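Local coordinates for packaging enzyme P4 (Pseudomonas phage phi6, PDB 4BLO), which hydrolyses nucleoside triphosphates as a hexameric RecA-like motor, which probably drives packaging of viral RNA into the phage capsid, at residues R141-G149 with T160-M170; M170-A179 with L219-M229. All coordinates share one frame; numbering follows the deposited sequence.

Contact 1: residues R141-G149 with T160-M170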
ATOM      1  N   ARG L 141      28.147   7.722 -30.722  1.00 50.61           N
ATOM      2  CA  ARG L 141      28.913   9.013 -30.833  1.00 50.67           C
ATOM      3  C   ARG L 141      27.976  10.255 -30.758  1.00 51.50           C
ATOM      4  O   ARG L 141      27.859  10.954 -31.773  1.00 54.50           O
ATOM      5  CB  ARG L 141      29.662   9.025 -32.212  1.00 56.23           C
ATOM      6  CG  ARG L 141      30.443   7.765 -32.599  1.00 73.74           C
ATOM      7  CD  ARG L 141      31.852   7.689 -32.024  1.00 87.68           C
ATOM      8  NE  ARG L 141      32.816   8.612 -32.630  1.00102.86           N
ATOM      9  CZ  ARG L 141      33.041   9.861 -32.219  1.00123.83           C
ATOM     10  NH1 ARG L 141      32.318  10.385 -31.235  1.00112.74           N
ATOM     11  NH2 ARG L 141      33.977  10.598 -32.800  1.00115.92           N
ATOM     12  N   PRO L 142      27.308  10.559 -29.621  1.00 42.04           N
ATOM     13  CA  PRO L 142      26.421  11.749 -29.575  1.00 40.65           C
ATOM     14  C   PRO L 142      27.152  13.090 -29.548  1.00 42.45           C
ATOM     15  O   PRO L 142      28.281  13.143 -29.082  1.00 41.06           O
ATOM     16  CB  PRO L 142      25.639  11.562 -28.297  1.00 40.71           C
ATOM     17  CG  PRO L 142      26.249  10.364 -27.648  1.00 44.25           C
ATOM     18  CD  PRO L 142      27.354   9.834 -28.339  1.00 41.02           C
ATOM     19  N   ASP L 143      26.492  14.163 -30.038  1.00 38.40           N
ATOM     20  CA  ASP L 143      27.070  15.506 -30.051  1.00 38.78           C
ATOM     21  C   ASP L 143      27.125  16.078 -28.628  1.00 39.95           C
ATOM     22  O   ASP L 143      28.131  16.669 -28.246  1.00 38.76           O
ATOM     23  CB  ASP L 143      26.306  16.473 -30.984  1.00 41.71           C
ATOM     24  CG  ASP L 143      26.137  16.017 -32.423  1.00 57.42           C
ATOM     25  OD1 ASP L 143      26.925  15.162 -32.877  1.00 59.65           O
ATOM     26  OD2 ASP L 143      25.217  16.526 -33.099  1.00 64.13           O
ATOM     27  N   VAL L 144      26.041  15.905 -27.862  1.00 36.68           N
ATOM     28  CA  VAL L 144      25.916  16.362 -26.477  1.00 36.61           C
ATOM     29  C   VAL L 144      25.586  15.139 -25.599  1.00 38.04           C
ATOM     30  O   VAL L 144      24.625  14.426 -25.876  1.00 39.37           O
ATOM     31  CB  VAL L 144      24.853  17.503 -26.359  1.00 41.27           C
ATOM     32  CG1 VAL L 144      24.653  17.928 -24.908  1.00 39.92           C
ATOM     33  CG2 VAL L 144      25.238  18.713 -27.216  1.00 43.34           C
ATOM     34  N   LEU L 145      26.383  14.898 -24.560  1.00 31.84           N
ATOM     35  CA  LEU L 145      26.173  13.786 -23.639  1.00 30.11           C
ATOM     36  C   LEU L 145      25.742  14.307 -22.267  1.00 33.63           C
ATOM     37  O   LEU L 145      26.567  14.842 -21.521  1.00 34.15           O
ATOM     38  CB  LEU L 145      27.435  12.890 -23.530  1.00 29.95           C
ATOM     39  CG  LEU L 145      27.453  11.796 -22.431  1.00 33.36           C
ATOM     40  CD1 LEU L 145      26.496  10.650 -22.732  1.00 31.40           C
ATOM     41  CD2 LEU L 145      28.852  11.275 -22.220  1.00 38.19           C
ATOM     42  N   ILE L 146      24.434  14.161 -21.952  1.00 28.25           N
ATOM     43  CA  ILE L 146      23.871  14.556 -20.665  1.00 26.99           C
ATOM     44  C   ILE L 146      24.150  13.432 -19.703  1.00 29.04           C
ATOM     45  O   ILE L 146      23.797  12.277 -19.974  1.00 27.14           O
ATOM     46  CB  ILE L 146      22.361  14.908 -20.733  1.00 29.66           C
ATOM     47  CG1 ILE L 146      22.086  16.096 -21.690  1.00 30.74           C
ATOM     48  CG2 ILE L 146      21.769  15.147 -19.312  1.00 28.43           C
ATOM     49  CD1 ILE L 146      20.643  16.254 -22.024  1.00 33.11           C
ATOM     50  N   ARG L 147      24.831  13.763 -18.594  1.00 26.28           N
ATOM     51  CA  ARG L 147      25.161  12.780 -17.572  1.00 24.98           C
ATOM     52  C   ARG L 147      24.329  13.062 -16.325  1.00 30.21           C
ATOM     53  O   ARG L 147      24.357  14.174 -15.778  1.00 32.19           O
ATOM     54  CB  ARG L 147      26.657  12.731 -17.311  1.00 22.58           C
ATOM     55  CG  ARG L 147      27.373  11.885 -18.342  1.00 22.69           C
ATOM     56  CD  ARG L 147      28.329  10.912 -17.659  1.00 26.63           C
ATOM     57  NE  ARG L 147      27.930   9.506 -17.787  1.00 26.23           N
ATOM     58  CZ  ARG L 147      28.359   8.518 -16.998  1.00 45.50           C
ATOM     59  NH1 ARG L 147      29.163   8.773 -15.974  1.00 23.77           N
ATOM     60  NH2 ARG L 147      27.950   7.274 -17.201  1.00 48.40           N
ATOM     61  N   TRP L 148      23.517  12.066 -15.935  1.00 26.71           N
ATOM     62  CA  TRP L 148      22.584  12.192 -14.821  1.00 27.12           C
ATOM     63  C   TRP L 148      22.519  10.874 -14.028  1.00 33.09           C
ATOM     64  O   TRP L 148      22.372   9.805 -14.622  1.00 33.60           O
ATOM     65  CB  TRP L 148      21.215  12.582 -15.408  1.00 25.81           C
ATOM     66  CG  TRP L 148      20.191  13.107 -14.456  1.00 27.94           C
ATOM     67  CD1 TRP L 148      20.394  13.940 -13.391  1.00 31.61           C
ATOM     68  CD2 TRP L 148      18.769  12.942 -14.571  1.00 27.76           C
ATOM     69  NE1 TRP L 148      19.191  14.238 -12.791  1.00 30.79           N
ATOM     70  CE2 TRP L 148      18.176  13.646 -13.499  1.00 31.68           C
ATOM     71  CE3 TRP L 148      17.936  12.228 -15.458  1.00 28.33           C
ATOM     72  CZ2 TRP L 148      16.792  13.674 -13.297  1.00 30.99           C
ATOM     73  CZ3 TRP L 148      16.565  12.244 -15.243  1.00 29.53           C
ATOM     74  CH2 TRP L 148      16.007  12.944 -14.166  1.00 30.51           C
ATOM     75  N   GLY L 149      22.674  10.972 -12.704  1.00 30.17           N
ATOM     76  CA  GLY L 149      22.588   9.855 -11.765  1.00 30.27           C
ATOM     77  C   GLY L 149      23.408   8.626 -12.101  1.00 34.78           C
ATOM     78  O   GLY L 149      22.946   7.493 -11.929  1.00 33.42           O
ATOM     79  N   THR L 160      32.023  16.835 -24.231  1.00 51.47           N
ATOM     80  CA  THR L 160      30.649  16.699 -24.727  1.00 49.63           C
ATOM     81  C   THR L 160      29.705  16.517 -23.534  1.00 50.22           C
ATOM     82  O   THR L 160      28.512  16.755 -23.668  1.00 48.45           O
ATOM     83  CB  THR L 160      30.510  15.520 -25.732  1.00 54.77           C
ATOM     84  OG1 THR L 160      30.996  14.313 -25.146  1.00 55.49           O
ATOM     85  CG2 THR L 160      31.213  15.767 -27.050  1.00 53.26           C
ATOM     86  N   ALA L 161      30.253  16.083 -22.371  1.00 47.46           N
ATOM     87  CA  ALA L 161      29.517  15.806 -21.137  1.00 46.23           C
ATOM     88  C   ALA L 161      28.990  17.077 -20.462  1.00 49.99           C
ATOM     89  O   ALA L 161      29.743  18.028 -20.223  1.00 51.71           O
ATOM     90  CB  ALA L 161      30.382  15.015 -20.161  1.00 46.49           C
ATOM     91  N   VAL L 162      27.685  17.067 -20.149  1.00 43.11           N
ATOM     92  CA  VAL L 162      26.978  18.145 -19.452  1.00 41.39           C
ATOM     93  C   VAL L 162      26.275  17.501 -18.239  1.00 39.85           C
ATOM     94  O   VAL L 162      25.381  16.660 -18.393  1.00 37.10           O
ATOM     95  CB  VAL L 162      26.046  18.996 -20.372  1.00 44.89           C
ATOM     96  CG1 VAL L 162      25.241  18.132 -21.328  1.00 43.63           C
ATOM     97  CG2 VAL L 162      25.149  19.937 -19.572  1.00 44.78           C
ATOM     98  N   HIS L 163      26.761  17.845 -17.034  1.00 34.51           N
ATOM     99  CA  HIS L 163      26.281  17.276 -15.783  1.00 31.63           C
ATOM    100  C   HIS L 163      25.109  18.057 -15.227  1.00 36.53           C
ATOM    101  O   HIS L 163      25.243  19.228 -14.857  1.00 35.79           O
ATOM    102  CB  HIS L 163      27.410  17.167 -14.756  1.00 32.03           C
ATOM    103  CG  HIS L 163      28.518  16.265 -15.212  1.00 34.32           C
ATOM    104  ND1 HIS L 163      29.665  16.771 -15.822  1.00 36.42           N
ATOM    105  CD2 HIS L 163      28.593  14.911 -15.193  1.00 33.85           C
ATOM    106  CE1 HIS L 163      30.403  15.714 -16.124  1.00 34.78           C
ATOM    107  NE2 HIS L 163      29.806  14.573 -15.759  1.00 33.84           N
ATOM    108  N   ILE L 164      23.942  17.385 -15.188  1.00 34.49           N
ATOM    109  CA  ILE L 164      22.698  17.928 -14.652  1.00 35.43           C
ATOM    110  C   ILE L 164      22.366  17.237 -13.300  1.00 43.03           C
ATOM    111  O   ILE L 164      23.018  16.253 -12.911  1.00 43.93           O
ATOM    112  CB  ILE L 164      21.532  17.830 -15.678  1.00 38.21           C
ATOM    113  CG1 ILE L 164      21.171  16.369 -15.999  1.00 36.62           C
ATOM    114  CG2 ILE L 164      21.831  18.637 -16.955  1.00 40.97           C
ATOM    115  CD1 ILE L 164      19.763  16.130 -16.199  1.00 29.78           C
ATOM    116  N   SER L 165      21.349  17.770 -12.596  1.00 40.51           N
ATOM    117  CA  SER L 165      20.870  17.293 -11.306  1.00 39.18           C
ATOM    118  C   SER L 165      19.356  17.068 -11.292  1.00 43.42           C
ATOM    119  O   SER L 165      18.916  16.172 -10.579  1.00 44.65           O
ATOM    120  CB  SER L 165      21.247  18.282 -10.206  1.00 42.63           C
ATOM    121  OG  SER L 165      20.542  19.511 -10.292  1.00 52.74           O
ATOM    122  N   THR L 166      18.559  17.877 -12.050  1.00 38.33           N
ATOM    123  CA  THR L 166      17.085  17.799 -12.068  1.00 36.59           C
ATOM    124  C   THR L 166      16.511  17.355 -13.426  1.00 39.93           C
ATOM    125  O   THR L 166      17.192  17.428 -14.451  1.00 38.18           O
ATOM    126  CB  THR L 166      16.428  19.146 -11.635  1.00 38.99           C
ATOM    127  OG1 THR L 166      16.352  20.077 -12.721  1.00 39.27           O
ATOM    128  CG2 THR L 166      17.094  19.782 -10.422  1.00 34.34           C
ATOM    129  N   LEU L 167      15.219  16.937 -13.421  1.00 38.18           N
ATOM    130  CA  LEU L 167      14.461  16.539 -14.618  1.00 37.90           C
ATOM    131  C   LEU L 167      14.228  17.769 -15.512  1.00 42.71           C
ATOM    132  O   LEU L 167      14.276  17.654 -16.738  1.00 41.25           O
ATOM    133  CB  LEU L 167      13.120  15.874 -14.233  1.00 37.57           C
ATOM    134  CG  LEU L 167      12.151  15.531 -15.394  1.00 43.13           C
ATOM    135  CD1 LEU L 167      12.732  14.483 -16.335  1.00 42.41           C
ATOM    136  CD2 LEU L 167      10.802  15.100 -14.875  1.00 47.43           C
ATOM    137  N   ASP L 168      14.004  18.948 -14.878  1.00 41.23           N
ATOM    138  CA  ASP L 168      13.828  20.239 -15.546  1.00 42.10           C
ATOM    139  C   ASP L 168      15.043  20.526 -16.435  1.00 46.32           C
ATOM    140  O   ASP L 168      14.867  20.841 -17.618  1.00 47.03           O
ATOM    141  CB  ASP L 168      13.636  21.370 -14.516  1.00 45.23           C
ATOM    142  CG  ASP L 168      12.365  21.337 -13.698  1.00 51.94           C
ATOM    143  OD1 ASP L 168      11.542  20.446 -13.921  1.00 49.28           O
ATOM    144  OD2 ASP L 168      12.216  22.185 -12.809  1.00 61.39           O
ATOM    145  N   GLU L 169      16.270  20.370 -15.868  1.00 40.87           N
ATOM    146  CA  GLU L 169      17.539  20.554 -16.564  1.00 40.72           C
ATOM    147  C   GLU L 169      17.660  19.600 -17.759  1.00 44.47           C
ATOM    148  O   GLU L 169      18.081  20.039 -18.831  1.00 44.77           O
ATOM    149  CB  GLU L 169      18.727  20.351 -15.608  1.00 42.28           C
ATOM    150  CG  GLU L 169      18.951  21.493 -14.628  1.00 50.85           C
ATOM    151  CD  GLU L 169      19.871  21.214 -13.460  1.00 60.32           C
ATOM    152  OE1 GLU L 169      20.401  20.082 -13.373  1.00 68.72           O
ATOM    153  OE2 GLU L 169      20.041  22.117 -12.607  1.00 44.05           O
ATOM    154  N   MET L 170      17.259  18.316 -17.599  1.00 40.70           N
ATOM    155  CA  MET L 170      17.329  17.328 -18.678  1.00 39.78           C
ATOM    156  C   MET L 170      16.514  17.770 -19.887  1.00 44.76           C
ATOM    157  O   MET L 170      17.035  17.774 -21.004  1.00 45.73           O
ATOM    158  CB  MET L 170      16.855  15.949 -18.213  1.00 40.77           C
ATOM    159  CG  MET L 170      17.271  14.849 -19.162  1.00 44.26           C
ATOM    160  SD  MET L 170      16.116  13.471 -19.156  1.00 48.49           S
ATOM    161  CE  MET L 170      14.751  14.169 -20.111  1.00 45.56           C
TER
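The indole of Trp-148 lies over Ile-164, whose CD1 sits against one face, 3.6 Å from the centroid of the five-membered ring in a CH-pi contact. Thr-166 O lies over the rim of the ring system. At the edge, NE1 donates to Ser-165 O (3.0 Å, 169°); the acceptor lies in the ring plane, whereas the donor stands almost straight above the carbonyl plane. Met-170 SD approaches the benzo ring obliquely, a Met-aromatic contact with its nearest ring atom CZ3. With CG anti to the backbone N (chi1 -165°), the indole reaches the start of helix 167-179, where Thr-166 and Glu-169 form a capping box. The ring of His-163 is met obliquely by Arg-147 CB, and His-163 NE2 is hydrogen-bonded to Asp-156 OD1.

Strands 144-147 and 161-163 pair in parallel. Leu-145 N donates to Thr-160 O, Val-162 N to Leu-145 O and Arg-147 N to Val-162 O; Ile-164 N extends the pairing to Arg-147 O at 3.3 Å. Ile-146 and Val-162 lie side by side, CG1 to CG1 3.8 Å, on the opposite sheet face from Leu-145 and Arg-147.

The Arg-147 guanidinium forms salt bridges with Asp-156 and Glu-153, the latter part of the ADP pocket. One acidic oxygen, Glu-169 OE1, gathers Ser-165 N, Ser-165 OG and Thr-166 N, an arrangement that would probably favour a charged carboxylate and fixes the turn into the helix.

Contact 2: residues M170-A179 with L219-M229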
ATOM      1  N   MET L 170      17.259  18.316 -17.599  1.00 40.70           N
ATOM      2  CA  MET L 170      17.329  17.328 -18.678  1.00 39.78           C
ATOM      3  C   MET L 170      16.514  17.770 -19.887  1.00 44.76           C
ATOM      4  O   MET L 170      17.035  17.774 -21.004  1.00 45.73           O
ATOM      5  CB  MET L 170      16.855  15.949 -18.213  1.00 40.77           C
ATOM      6  CG  MET L 170      17.271  14.849 -19.162  1.00 44.26           C
ATOM      7  SD  MET L 170      16.116  13.471 -19.156  1.00 48.49           S
ATOM      8  CE  MET L 170      14.751  14.169 -20.111  1.00 45.56           C
ATOM      9  N   LEU L 171      15.252  18.165 -19.659  1.00 39.59           N
ATOM     10  CA  LEU L 171      14.344  18.614 -20.709  1.00 38.72           C
ATOM     11  C   LEU L 171      14.837  19.910 -21.359  1.00 43.65           C
ATOM     12  O   LEU L 171      14.738  20.025 -22.578  1.00 43.92           O
ATOM     13  CB  LEU L 171      12.919  18.777 -20.166  1.00 38.26           C
ATOM     14  CG  LEU L 171      12.231  17.483 -19.686  1.00 40.66           C
ATOM     15  CD1 LEU L 171      11.017  17.796 -18.862  1.00 39.38           C
ATOM     16  CD2 LEU L 171      11.857  16.584 -20.853  1.00 43.85           C
ATOM     17  N   ILE L 172      15.414  20.843 -20.572  1.00 40.24           N
ATOM     18  CA  ILE L 172      15.958  22.107 -21.080  1.00 41.80           C
ATOM     19  C   ILE L 172      17.043  21.821 -22.132  1.00 46.51           C
ATOM     20  O   ILE L 172      16.965  22.351 -23.242  1.00 47.12           O
ATOM     21  CB  ILE L 172      16.503  22.994 -19.923  1.00 45.41           C
ATOM     22  CG1 ILE L 172      15.360  23.664 -19.160  1.00 46.52           C
ATOM     23  CG2 ILE L 172      17.472  24.058 -20.436  1.00 47.41           C
ATOM     24  CD1 ILE L 172      15.762  24.226 -17.825  1.00 46.32           C
ATOM     25  N   VAL L 173      18.029  20.977 -21.784  1.00 41.45           N
ATOM     26  CA  VAL L 173      19.144  20.642 -22.662  1.00 41.37           C
ATOM     27  C   VAL L 173      18.654  19.801 -23.850  1.00 44.45           C
ATOM     28  O   VAL L 173      19.058  20.080 -24.982  1.00 47.25           O
ATOM     29  CB  VAL L 173      20.308  19.950 -21.905  1.00 45.06           C
ATOM     30  CG1 VAL L 173      21.542  19.817 -22.798  1.00 45.94           C
ATOM     31  CG2 VAL L 173      20.670  20.708 -20.635  1.00 45.52           C
ATOM     32  N   CYS L 174      17.770  18.810 -23.605  1.00 37.19           N
ATOM     33  CA  CYS L 174      17.231  17.933 -24.645  1.00 36.36           C
ATOM     34  C   CYS L 174      16.416  18.722 -25.688  1.00 44.22           C
ATOM     35  O   CYS L 174      16.723  18.625 -26.877  1.00 45.31           O
ATOM     36  CB  CYS L 174      16.406  16.806 -24.034  1.00 34.45           C
ATOM     37  SG  CYS L 174      17.395  15.432 -23.379  1.00 36.10           S
ATOM     38  N   ILE L 175      15.403  19.511 -25.250  1.00 41.75           N
ATOM     39  CA  ILE L 175      14.557  20.309 -26.147  1.00 42.82           C
ATOM     40  C   ILE L 175      15.364  21.479 -26.742  1.00 49.41           C
ATOM     41  O   ILE L 175      15.343  21.667 -27.957  1.00 50.88           O
ATOM     42  CB  ILE L 175      13.249  20.797 -25.452  1.00 45.67           C
ATOM     43  CG1 ILE L 175      12.381  19.600 -25.008  1.00 43.45           C
ATOM     44  CG2 ILE L 175      12.441  21.749 -26.359  1.00 48.68           C
ATOM     45  CD1 ILE L 175      11.445  19.888 -23.827  1.00 46.75           C
ATOM     46  N   GLY L 176      16.062  22.226 -25.894  1.00 46.65           N
ATOM     47  CA  GLY L 176      16.862  23.375 -26.308  1.00 48.70           C
ATOM     48  C   GLY L 176      17.875  23.094 -27.390  1.00 53.29           C
ATOM     49  O   GLY L 176      17.816  23.708 -28.460  1.00 54.76           O
ATOM     50  N   LEU L 177      18.802  22.153 -27.131  1.00 48.66           N
ATOM     51  CA  LEU L 177      19.868  21.808 -28.082  1.00 49.36           C
ATOM     52  C   LEU L 177      19.387  20.868 -29.191  1.00 53.33           C
ATOM     53  O   LEU L 177      19.843  20.997 -30.331  1.00 54.04           O
ATOM     54  CB  LEU L 177      21.097  21.210 -27.375  1.00 48.22           C
ATOM     55  CG  LEU L 177      21.798  22.097 -26.322  1.00 53.42           C
ATOM     56  CD1 LEU L 177      23.042  21.421 -25.803  1.00 52.71           C
ATOM     57  CD2 LEU L 177      22.194  23.454 -26.896  1.00 57.16           C
ATOM     58  N   GLY L 178      18.473  19.954 -28.852  1.00 47.33           N
ATOM     59  CA  GLY L 178      17.918  18.990 -29.796  1.00 45.67           C
ATOM     60  C   GLY L 178      17.162  19.633 -30.937  1.00 48.78           C
ATOM     61  O   GLY L 178      17.252  19.155 -32.073  1.00 48.88           O
ATOM     62  N   ALA L 179      16.422  20.735 -30.634  1.00 44.90           N
ATOM     63  CA  ALA L 179      15.627  21.504 -31.600  1.00 45.82           C
ATOM     64  C   ALA L 179      16.519  22.179 -32.619  1.00 51.41           C
ATOM     65  O   ALA L 179      16.152  22.246 -33.793  1.00 52.99           O
ATOM     66  CB  ALA L 179      14.769  22.539 -30.889  1.00 46.84           C
ATOM     67  N   LEU L 219       7.008  14.954 -27.236  1.00 42.26           N
ATOM     68  CA  LEU L 219       7.565  16.255 -26.869  1.00 42.20           C
ATOM     69  C   LEU L 219       8.757  16.568 -27.795  1.00 47.86           C
ATOM     70  O   LEU L 219       8.872  17.682 -28.301  1.00 49.94           O
ATOM     71  CB  LEU L 219       7.995  16.205 -25.388  1.00 40.50           C
ATOM     72  CG  LEU L 219       7.710  17.401 -24.472  1.00 43.78           C
ATOM     73  CD1 LEU L 219       6.266  17.845 -24.522  1.00 43.42           C
ATOM     74  CD2 LEU L 219       8.070  17.071 -23.048  1.00 41.43           C
ATOM     75  N   PHE L 220       9.592  15.556 -28.089  1.00 42.48           N
ATOM     76  CA  PHE L 220      10.736  15.698 -28.994  1.00 41.42           C
ATOM     77  C   PHE L 220      10.286  15.716 -30.454  1.00 50.24           C
ATOM     78  O   PHE L 220      10.910  16.414 -31.254  1.00 53.68           O
ATOM     79  CB  PHE L 220      11.770  14.591 -28.767  1.00 40.21           C
ATOM     80  CG  PHE L 220      12.422  14.602 -27.403  1.00 38.82           C
ATOM     81  CD1 PHE L 220      12.644  15.795 -26.726  1.00 40.73           C
ATOM     82  CD2 PHE L 220      12.857  13.422 -26.815  1.00 38.98           C
ATOM     83  CE1 PHE L 220      13.257  15.805 -25.469  1.00 40.94           C
ATOM     84  CE2 PHE L 220      13.484  13.433 -25.564  1.00 40.58           C
ATOM     85  CZ  PHE L 220      13.679  14.623 -24.899  1.00 38.75           C
ATOM     86  N   THR L 221       9.207  14.973 -30.805  1.00 45.49           N
ATOM     87  CA  THR L 221       8.671  14.935 -32.175  1.00 46.59           C
ATOM     88  C   THR L 221       8.132  16.318 -32.559  1.00 53.98           C
ATOM     89  O   THR L 221       8.363  16.778 -33.674  1.00 57.56           O
ATOM     90  CB  THR L 221       7.588  13.851 -32.316  1.00 48.77           C
ATOM     91  OG1 THR L 221       8.093  12.610 -31.808  1.00 48.63           O
ATOM     92  CG2 THR L 221       7.109  13.679 -33.755  1.00 39.08           C
ATOM     93  N   GLN L 222       7.454  16.986 -31.616  1.00 48.63           N
ATOM     94  CA  GLN L 222       6.882  18.314 -31.790  1.00 48.28           C
ATOM     95  C   GLN L 222       7.966  19.406 -31.935  1.00 50.23           C
ATOM     96  O   GLN L 222       7.724  20.397 -32.635  1.00 51.09           O
ATOM     97  CB  GLN L 222       5.991  18.639 -30.594  1.00 48.55           C
ATOM     98  CG  GLN L 222       4.768  19.435 -30.987  1.00 74.84           C
ATOM     99  CD  GLN L 222       3.674  19.279 -29.966  1.00 97.11           C
ATOM    100  OE1 GLN L 222       3.795  19.760 -28.830  1.00 91.19           O
ATOM    101  NE2 GLN L 222       2.576  18.619 -30.352  1.00 85.63           N
ATOM    102  N   TYR L 223       9.142  19.227 -31.278  1.00 42.34           N
ATOM    103  CA  TYR L 223      10.234  20.209 -31.294  1.00 42.46           C
ATOM    104  C   TYR L 223      11.433  19.769 -32.179  1.00 48.25           C
ATOM    105  O   TYR L 223      12.520  20.336 -32.068  1.00 47.19           O
ATOM    106  CB  TYR L 223      10.678  20.534 -29.856  1.00 40.85           C
ATOM    107  CG  TYR L 223       9.559  21.114 -29.016  1.00 39.85           C
ATOM    108  CD1 TYR L 223       8.838  22.217 -29.448  1.00 42.42           C
ATOM    109  CD2 TYR L 223       9.231  20.567 -27.782  1.00 38.75           C
ATOM    110  CE1 TYR L 223       7.793  22.741 -28.691  1.00 41.32           C
ATOM    111  CE2 TYR L 223       8.197  21.093 -27.006  1.00 39.44           C
ATOM    112  CZ  TYR L 223       7.490  22.189 -27.457  1.00 45.47           C
ATOM    113  OH  TYR L 223       6.477  22.719 -26.686  1.00 47.44           O
ATOM    114  N   ASP L 224      11.199  18.804 -33.095  1.00 46.34           N
ATOM    115  CA  ASP L 224      12.136  18.259 -34.089  1.00 46.58           C
ATOM    116  C   ASP L 224      13.464  17.766 -33.486  1.00 49.31           C
ATOM    117  O   ASP L 224      14.519  17.891 -34.127  1.00 49.37           O
ATOM    118  CB  ASP L 224      12.414  19.282 -35.207  1.00 51.08           C
ATOM    119  CG  ASP L 224      11.202  19.855 -35.914  1.00 65.96           C
ATOM    120  OD1 ASP L 224      10.179  19.129 -36.037  1.00 67.28           O
ATOM    121  OD2 ASP L 224      11.298  21.000 -36.412  1.00 73.49           O
ATOM    122  N   CYS L 225      13.401  17.188 -32.265  1.00 44.45           N
ATOM    123  CA  CYS L 225      14.561  16.653 -31.537  1.00 42.52           C
ATOM    124  C   CYS L 225      14.742  15.167 -31.825  1.00 43.78           C
ATOM    125  O   CYS L 225      13.759  14.428 -31.960  1.00 42.30           O
ATOM    126  CB  CYS L 225      14.420  16.877 -30.033  1.00 41.33           C
ATOM    127  SG  CYS L 225      14.155  18.596 -29.536  1.00 46.42           S
ATOM    128  N   SER L 226      16.000  14.727 -31.839  1.00 38.80           N
ATOM    129  CA  SER L 226      16.401  13.330 -31.940  1.00 37.21           C
ATOM    130  C   SER L 226      17.270  13.029 -30.706  1.00 37.14           C
ATOM    131  O   SER L 226      18.458  13.371 -30.675  1.00 37.07           O
ATOM    132  CB  SER L 226      17.129  13.054 -33.248  1.00 42.83           C
ATOM    133  OG  SER L 226      17.337  11.658 -33.395  1.00 51.61           O
ATOM    134  N   VAL L 227      16.642  12.465 -29.663  1.00 30.19           N
ATOM    135  CA  VAL L 227      17.278  12.159 -28.389  1.00 28.40           C
ATOM    136  C   VAL L 227      17.348  10.636 -28.158  1.00 31.01           C
ATOM    137  O   VAL L 227      16.417   9.910 -28.481  1.00 30.67           O
ATOM    138  CB  VAL L 227      16.532  12.892 -27.227  1.00 29.67           C
ATOM    139  CG1 VAL L 227      17.144  12.582 -25.851  1.00 28.36           C
ATOM    140  CG2 VAL L 227      16.468  14.404 -27.463  1.00 29.98           C
ATOM    141  N   VAL L 228      18.473  10.176 -27.593  1.00 29.23           N
ATOM    142  CA  VAL L 228      18.719   8.798 -27.163  1.00 28.60           C
ATOM    143  C   VAL L 228      18.813   8.809 -25.631  1.00 31.15           C
ATOM    144  O   VAL L 228      19.712   9.436 -25.083  1.00 31.37           O
ATOM    145  CB  VAL L 228      19.989   8.166 -27.818  1.00 32.07           C
ATOM    146  CG1 VAL L 228      20.410   6.861 -27.111  1.00 30.30           C
ATOM    147  CG2 VAL L 228      19.775   7.938 -29.312  1.00 32.96           C
ATOM    148  N   MET L 229      17.900   8.128 -24.953  1.00 28.41           N
ATOM    149  CA  MET L 229      17.911   8.029 -23.484  1.00 28.78           C
ATOM    150  C   MET L 229      18.250   6.616 -23.065  1.00 30.05           C
ATOM    151  O   MET L 229      17.616   5.681 -23.561  1.00 28.26           O
ATOM    152  CB  MET L 229      16.555   8.440 -22.870  1.00 31.14           C
ATOM    153  CG  MET L 229      16.180   9.872 -23.138  1.00 36.13           C
ATOM    154  SD  MET L 229      14.935  10.487 -21.986  1.00 41.07           S
ATOM    155  CE  MET L 229      13.593   9.401 -22.334  1.00 38.37           C
TER
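Segment 170-179, part of helix 167-179, packs against a helix-turn-strand unit in which the C-terminal part of helix 208-222 gives way to a turn that leads into strand 226-231. The backbones come closest at Gly-178 and Cys-225, with CA atoms 4.4 Å apart, and separate to 6.9 Å at Cys-174 and Val-227. Gly-178, which has no side chain, lies at this close approach. Cys-225 SG packs against the backbone of Gly-178 and Ala-179, 3.3 Å from Ala-179 N, while Ala-179 CA makes a CA-H...O contact with Tyr-223 O. Within the turn, Cys-225 N bonds back to Phe-220 O.

The Phe-220 ring is wedged between helix and strand. Val-227 CG2 rests over the centre of one face, 3.6 Å above the plane, and Ile-175 CG1 meets the edge. Cys-174 CB comes in obliquely, 3.6 Å from Phe-220 CZ, and its SG makes a sulfur-aromatic contact with the same ring. Holding CG1 beside its backbone N (chi1 -62°), Ile-175 spreads its two branches, CG1 to Phe-220 and CG2 to Tyr-223 CD2 at 3.7 Å. Toward the N-terminal end of the helix segment, the Met-170 and Met-229 side chains cross at about a right angle, CE to SD 4.1 Å.

Asp-224, at the turn, is held by salt bridges to Arg-105 and Arg-12. A helix laid against a parallel sheet, with a second helix turning into one of the strands, is the alpha/beta layering of the RecA-like P-loop NTPase core.

Overall arrangement
From the N terminus, the chain passes through helix 132-140 into strand 144-147, makes a loop and returns as strand 161-163, the outermost strand of the sheet at this side within the chain, so contact 1 closes a short excursion. The chain then enters helix 167-179, where Met-170 belongs to both contacts. Contact 2 closes a longer loop containing strand 184-187 and most of helix 208-222, and ends on strand 226-231. The two loops follow in series without crossing. In the sheet, strand 184-187 lies between 144-147 and 226-231, and helix 167-179 packs across this region: Ile-146 CD1 reaches Cys-174 SG at 3.6 Å, and Val-144 CG2 touches Leu-177 CD1. Together the contacts tie that outermost strand to the sheet's middle.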